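Local coordinates for protein probable ribosomal RNA small subunit methyltransferase (PDB 3DMH) that probably methylates N2 of a guanosine in 16S ribosomal RNA, using the S-adenosylmethionine that it binds together with guanosine, at residues Q119-R130 with K175-L185. Numbering follows the deposited sequence.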
loop_
_atom_site.group_PDB
_atom_site.type_symbol
_atom_site.label_atom_id
_atom_site.label_comp_id
_atom_site.label_asym_id
_atom_site.label_seq_id
_atom_site.Cartn_x
_atom_site.Cartn_y
_atom_site.Cartn_z
ATOM N N GLN A 119 0.327 -14.355 -6.733
ATOM C CA GLN A 119 -0.044 -15.767 -6.644
ATOM C C GLN A 119 -1.126 -16.005 -5.599
ATOM O O GLN A 119 -2.075 -16.766 -5.834
ATOM C CB GLN A 119 1.183 -16.637 -6.326
ATOM C CG GLN A 119 0.877 -18.137 -6.315
ATOM C CD GLN A 119 0.554 -18.682 -7.694
ATOM O OE1 GLN A 119 0.929 -18.089 -8.709
ATOM N NE2 GLN A 119 -0.145 -19.816 -7.740
ATOM N N ALA A 120 -0.977 -15.341 -4.454
ATOM C CA ALA A 120 -1.954 -15.434 -3.377
ATOM C C ALA A 120 -3.302 -14.912 -3.864
ATOM O O ALA A 120 -4.350 -15.468 -3.528
ATOM C CB ALA A 120 -1.489 -14.627 -2.168
ATOM N N SER A 121 -3.259 -13.844 -4.658
ATOM C CA SER A 121 -4.476 -13.261 -5.252
ATOM C C SER A 121 -5.148 -14.197 -6.254
ATOM O O SER A 121 -6.382 -14.316 -6.272
ATOM C CB SER A 121 -4.178 -11.912 -5.911
ATOM O OG SER A 121 -3.800 -10.956 -4.918
ATOM N N LEU A 122 -4.330 -14.866 -7.070
ATOM C CA LEU A 122 -4.839 -15.849 -8.034
ATOM C C LEU A 122 -5.517 -17.015 -7.328
ATOM O O LEU A 122 -6.607 -17.432 -7.720
ATOM C CB LEU A 122 -3.708 -16.358 -8.936
ATOM C CG LEU A 122 -3.187 -15.347 -9.969
ATOM C CD1 LEU A 122 -1.954 -15.890 -10.694
ATOM C CD2 LEU A 122 -4.283 -14.957 -10.962
ATOM N N VAL A 123 -4.869 -17.546 -6.290
ATOM C CA VAL A 123 -5.474 -18.645 -5.528
ATOM C C VAL A 123 -6.738 -18.194 -4.790
ATOM O O VAL A 123 -7.734 -18.922 -4.760
ATOM C CB VAL A 123 -4.476 -19.286 -4.549
ATOM C CG1 VAL A 123 -5.134 -20.446 -3.824
ATOM C CG2 VAL A 123 -3.248 -19.772 -5.303
ATOM N N ALA A 124 -6.714 -16.989 -4.208
ATOM C CA ALA A 124 -7.912 -16.455 -3.567
ATOM C C ALA A 124 -9.066 -16.403 -4.568
ATOM O O ALA A 124 -10.214 -16.712 -4.222
ATOM C CB ALA A 124 -7.643 -15.062 -3.013
ATOM N N ALA A 125 -8.767 -15.976 -5.796
ATOM C CA ALA A 125 -9.793 -15.887 -6.848
ATOM C C ALA A 125 -10.381 -17.263 -7.146
ATOM O O ALA A 125 -11.594 -17.431 -7.197
ATOM C CB ALA A 125 -9.230 -15.269 -8.113
ATOM N N ALA A 126 -9.497 -18.242 -7.325
ATOM C CA ALA A 126 -9.912 -19.625 -7.601
ATOM C C ALA A 126 -10.775 -20.196 -6.464
ATOM O O ALA A 126 -11.797 -20.846 -6.713
ATOM C CB ALA A 126 -8.696 -20.501 -7.880
ATOM N N ARG A 127 -10.375 -19.921 -5.224
ATOM C CA ARG A 127 -11.116 -20.369 -4.044
ATOM C C ARG A 127 -12.472 -19.674 -3.882
ATOM O O ARG A 127 -13.450 -20.310 -3.468
ATOM C CB ARG A 127 -10.261 -20.188 -2.785
ATOM C CG ARG A 127 -8.968 -21.006 -2.820
ATOM C CD ARG A 127 -8.193 -20.973 -1.495
ATOM N NE ARG A 127 -8.999 -21.427 -0.364
ATOM C CZ ARG A 127 -9.150 -22.704 -0.018
ATOM N NH1 ARG A 127 -8.548 -23.662 -0.714
ATOM N NH2 ARG A 127 -9.910 -23.020 1.024
ATOM N N ALA A 128 -12.531 -18.379 -4.210
ATOM C CA ALA A 128 -13.754 -17.598 -4.055
ATOM C C ALA A 128 -14.883 -18.060 -4.961
ATOM O O ALA A 128 -16.057 -17.917 -4.613
ATOM C CB ALA A 128 -13.452 -16.117 -4.311
ATOM N N LEU A 129 -14.518 -18.559 -6.134
ATOM C CA LEU A 129 -15.479 -18.968 -7.147
ATOM C C LEU A 129 -16.160 -20.287 -6.797
ATOM O O LEU A 129 -15.513 -21.225 -6.332
ATOM C CB LEU A 129 -14.788 -19.099 -8.518
ATOM C CG LEU A 129 -14.418 -17.777 -9.225
ATOM C CD1 LEU A 129 -13.584 -18.069 -10.474
ATOM C CD2 LEU A 129 -15.657 -16.965 -9.580
ATOM N N ARG A 130 -17.463 -20.361 -7.048
ATOM C CA ARG A 130 -18.158 -21.647 -7.118
ATOM C C ARG A 130 -17.638 -22.412 -8.324
ATOM O O ARG A 130 -17.055 -21.834 -9.234
ATOM C CB ARG A 130 -19.670 -21.438 -7.271
ATOM C CG ARG A 130 -20.076 -20.827 -8.616
ATOM C CD ARG A 130 -21.553 -20.956 -8.890
ATOM N NE ARG A 130 -21.983 -20.211 -10.080
ATOM C CZ ARG A 130 -21.920 -20.665 -11.334
ATOM N NH1 ARG A 130 -21.421 -21.870 -11.597
ATOM N NH2 ARG A 130 -22.369 -19.912 -12.333
ATOM N N LYS A 175 -13.792 -21.664 -13.806
ATOM C CA LYS A 175 -13.391 -22.654 -12.801
ATOM C C LYS A 175 -13.949 -24.016 -13.203
ATOM O O LYS A 175 -15.163 -24.238 -13.185
ATOM C CB LYS A 175 -13.882 -22.273 -11.401
ATOM C CG LYS A 175 -13.318 -23.181 -10.302
ATOM C CD LYS A 175 -13.678 -22.675 -8.918
ATOM C CE LYS A 175 -13.298 -23.667 -7.844
ATOM N NZ LYS A 175 -13.517 -23.116 -6.481
ATOM N N GLU A 176 -13.046 -24.915 -13.569
ATOM C CA GLU A 176 -13.432 -26.255 -14.032
ATOM C C GLU A 176 -12.889 -27.338 -13.100
ATOM O O GLU A 176 -13.219 -28.536 -13.228
ATOM C CB GLU A 176 -12.947 -26.483 -15.471
ATOM C CG GLU A 176 -13.553 -25.538 -16.503
ATOM C CD GLU A 176 -13.274 -25.966 -17.935
ATOM O OE1 GLU A 176 -13.987 -26.857 -18.429
ATOM O OE2 GLU A 176 -12.351 -25.412 -18.569
ATOM N N LYS A 177 -12.055 -26.906 -12.162
ATOM C CA LYS A 177 -11.375 -27.800 -11.235
ATOM C C LYS A 177 -11.331 -27.217 -9.825
ATOM O O LYS A 177 -11.508 -26.007 -9.629
ATOM C CB LYS A 177 -9.949 -28.098 -11.721
ATOM C CG LYS A 177 -8.954 -26.983 -11.426
ATOM C CD LYS A 177 -7.560 -27.302 -11.933
ATOM C CE LYS A 177 -7.466 -27.150 -13.442
ATOM N NZ LYS A 177 -6.122 -27.583 -13.898
ATOM N N GLU A 178 -11.059 -28.081 -8.854
ATOM C CA GLU A 178 -10.983 -27.682 -7.456
ATOM C C GLU A 178 -9.788 -26.774 -7.200
ATOM O O GLU A 178 -8.684 -27.025 -7.690
ATOM C CB GLU A 178 -10.909 -28.918 -6.556
ATOM C CG GLU A 178 -11.923 -28.890 -5.423
ATOM C CD GLU A 178 -13.352 -28.750 -5.933
ATOM O OE1 GLU A 178 -13.977 -27.706 -5.653
ATOM O OE2 GLU A 178 -13.841 -29.676 -6.626
ATOM N N ALA A 179 -10.020 -25.707 -6.439
ATOM C CA ALA A 179 -8.955 -24.801 -6.054
ATOM C C ALA A 179 -8.040 -25.442 -5.004
ATOM O O ALA A 179 -8.522 -26.161 -4.121
ATOM C CB ALA A 179 -9.545 -23.504 -5.524
ATOM N N PRO A 180 -6.726 -25.165 -5.088
ATOM C CA PRO A 180 -5.799 -25.638 -4.056
ATOM C C PRO A 180 -5.919 -24.847 -2.750
ATOM O O PRO A 180 -6.659 -23.843 -2.692
ATOM C CB PRO A 180 -4.429 -25.371 -4.684
ATOM C CG PRO A 180 -4.654 -24.163 -5.529
ATOM C CD PRO A 180 -6.021 -24.396 -6.130
ATOM N N PRO A 181 -5.208 -25.293 -1.699
ATOM C CA PRO A 181 -5.103 -24.479 -0.495
ATOM C C PRO A 181 -4.327 -23.189 -0.797
ATOM O O PRO A 181 -3.594 -23.113 -1.799
ATOM C CB PRO A 181 -4.314 -25.375 0.472
ATOM C CG PRO A 181 -4.495 -26.775 -0.068
ATOM C CD PRO A 181 -4.506 -26.588 -1.544
ATOM N N LEU A 182 -4.523 -22.171 0.036
ATOM C CA LEU A 182 -3.708 -20.965 -0.070
ATOM C C LEU A 182 -2.245 -21.336 0.135
ATOM O O LEU A 182 -1.942 -22.219 0.945
ATOM C CB LEU A 182 -4.115 -19.932 0.978
ATOM C CG LEU A 182 -5.411 -19.151 0.748
ATOM C CD1 LEU A 182 -5.777 -18.360 1.996
ATOM C CD2 LEU A 182 -5.283 -18.243 -0.481
ATOM N N PRO A 183 -1.335 -20.653 -0.576
ATOM C CA PRO A 183 0.087 -20.856 -0.296
ATOM C C PRO A 183 0.430 -20.285 1.080
ATOM O O PRO A 183 -0.360 -19.540 1.658
ATOM C CB PRO A 183 0.794 -20.060 -1.399
ATOM C CG PRO A 183 -0.283 -19.597 -2.347
ATOM C CD PRO A 183 -1.568 -19.627 -1.608
ATOM N N SER A 184 1.576 -20.690 1.625
ATOM C CA SER A 184 2.095 -20.113 2.851
ATOM C C SER A 184 2.367 -18.646 2.585
ATOM O O SER A 184 2.964 -18.299 1.565
ATOM C CB SER A 184 3.392 -20.821 3.254
ATOM O OG SER A 184 3.718 -20.527 4.593
ATOM N N LEU A 185 1.922 -17.785 3.497
ATOM C CA LEU A 185 1.940 -16.347 3.231
ATOM C C LEU A 185 2.951 -15.564 4.050
ATOM O O LEU A 185 3.460 -14.535 3.606
ATOM C CB LEU A 185 0.553 -15.770 3.468
ATOM C CG LEU A 185 -0.556 -16.310 2.573
ATOM C CD1 LEU A 185 -1.906 -16.037 3.211
ATOM C CD2 LEU A 185 -0.463 -15.713 1.174
#
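The extended, proline-rich chain 175-185 runs antiparallel to residues 119-128 of helix 115-128, its CA atoms nearest at R127 and A179 (5.3 Å), then V123 with L182 and A120 with P183. At the helix's C-terminal end, K175 stretches its side chain fully, CG anti to the backbone N (chi1 -172°), and delivers NZ to two carbonyls: A126 O at 2.9 Å and L129 O at 2.8 Å. The ammonium thus grips the last turn where L129 leaves helical geometry, and its charge probably suits the negative end of the helix dipole. A179 fits its CB against the CB of A126 and the CG of R127. Helix 115-128 flanks the sheet of the N-terminal Rossmann-like domain, whose strand order matches that of the AdoMet-binding domain; the 175-185 chain runs back along the helix toward strand 187-193, away from the cofactor. R127 bends at chi3 (56°), bringing NH1 2.7 Å from P180 O; the oxygen lies in the guanidinium plane, although NH1 sits above the carbonyl plane. V123 spreads its methyls, CG1 touching P180 CG and L182 CD2, CG2 meeting P183 CD at 4.1 Å. One turn earlier, A120 CB packs on L185 CD2 (3.7 Å), and W95 touches both residues.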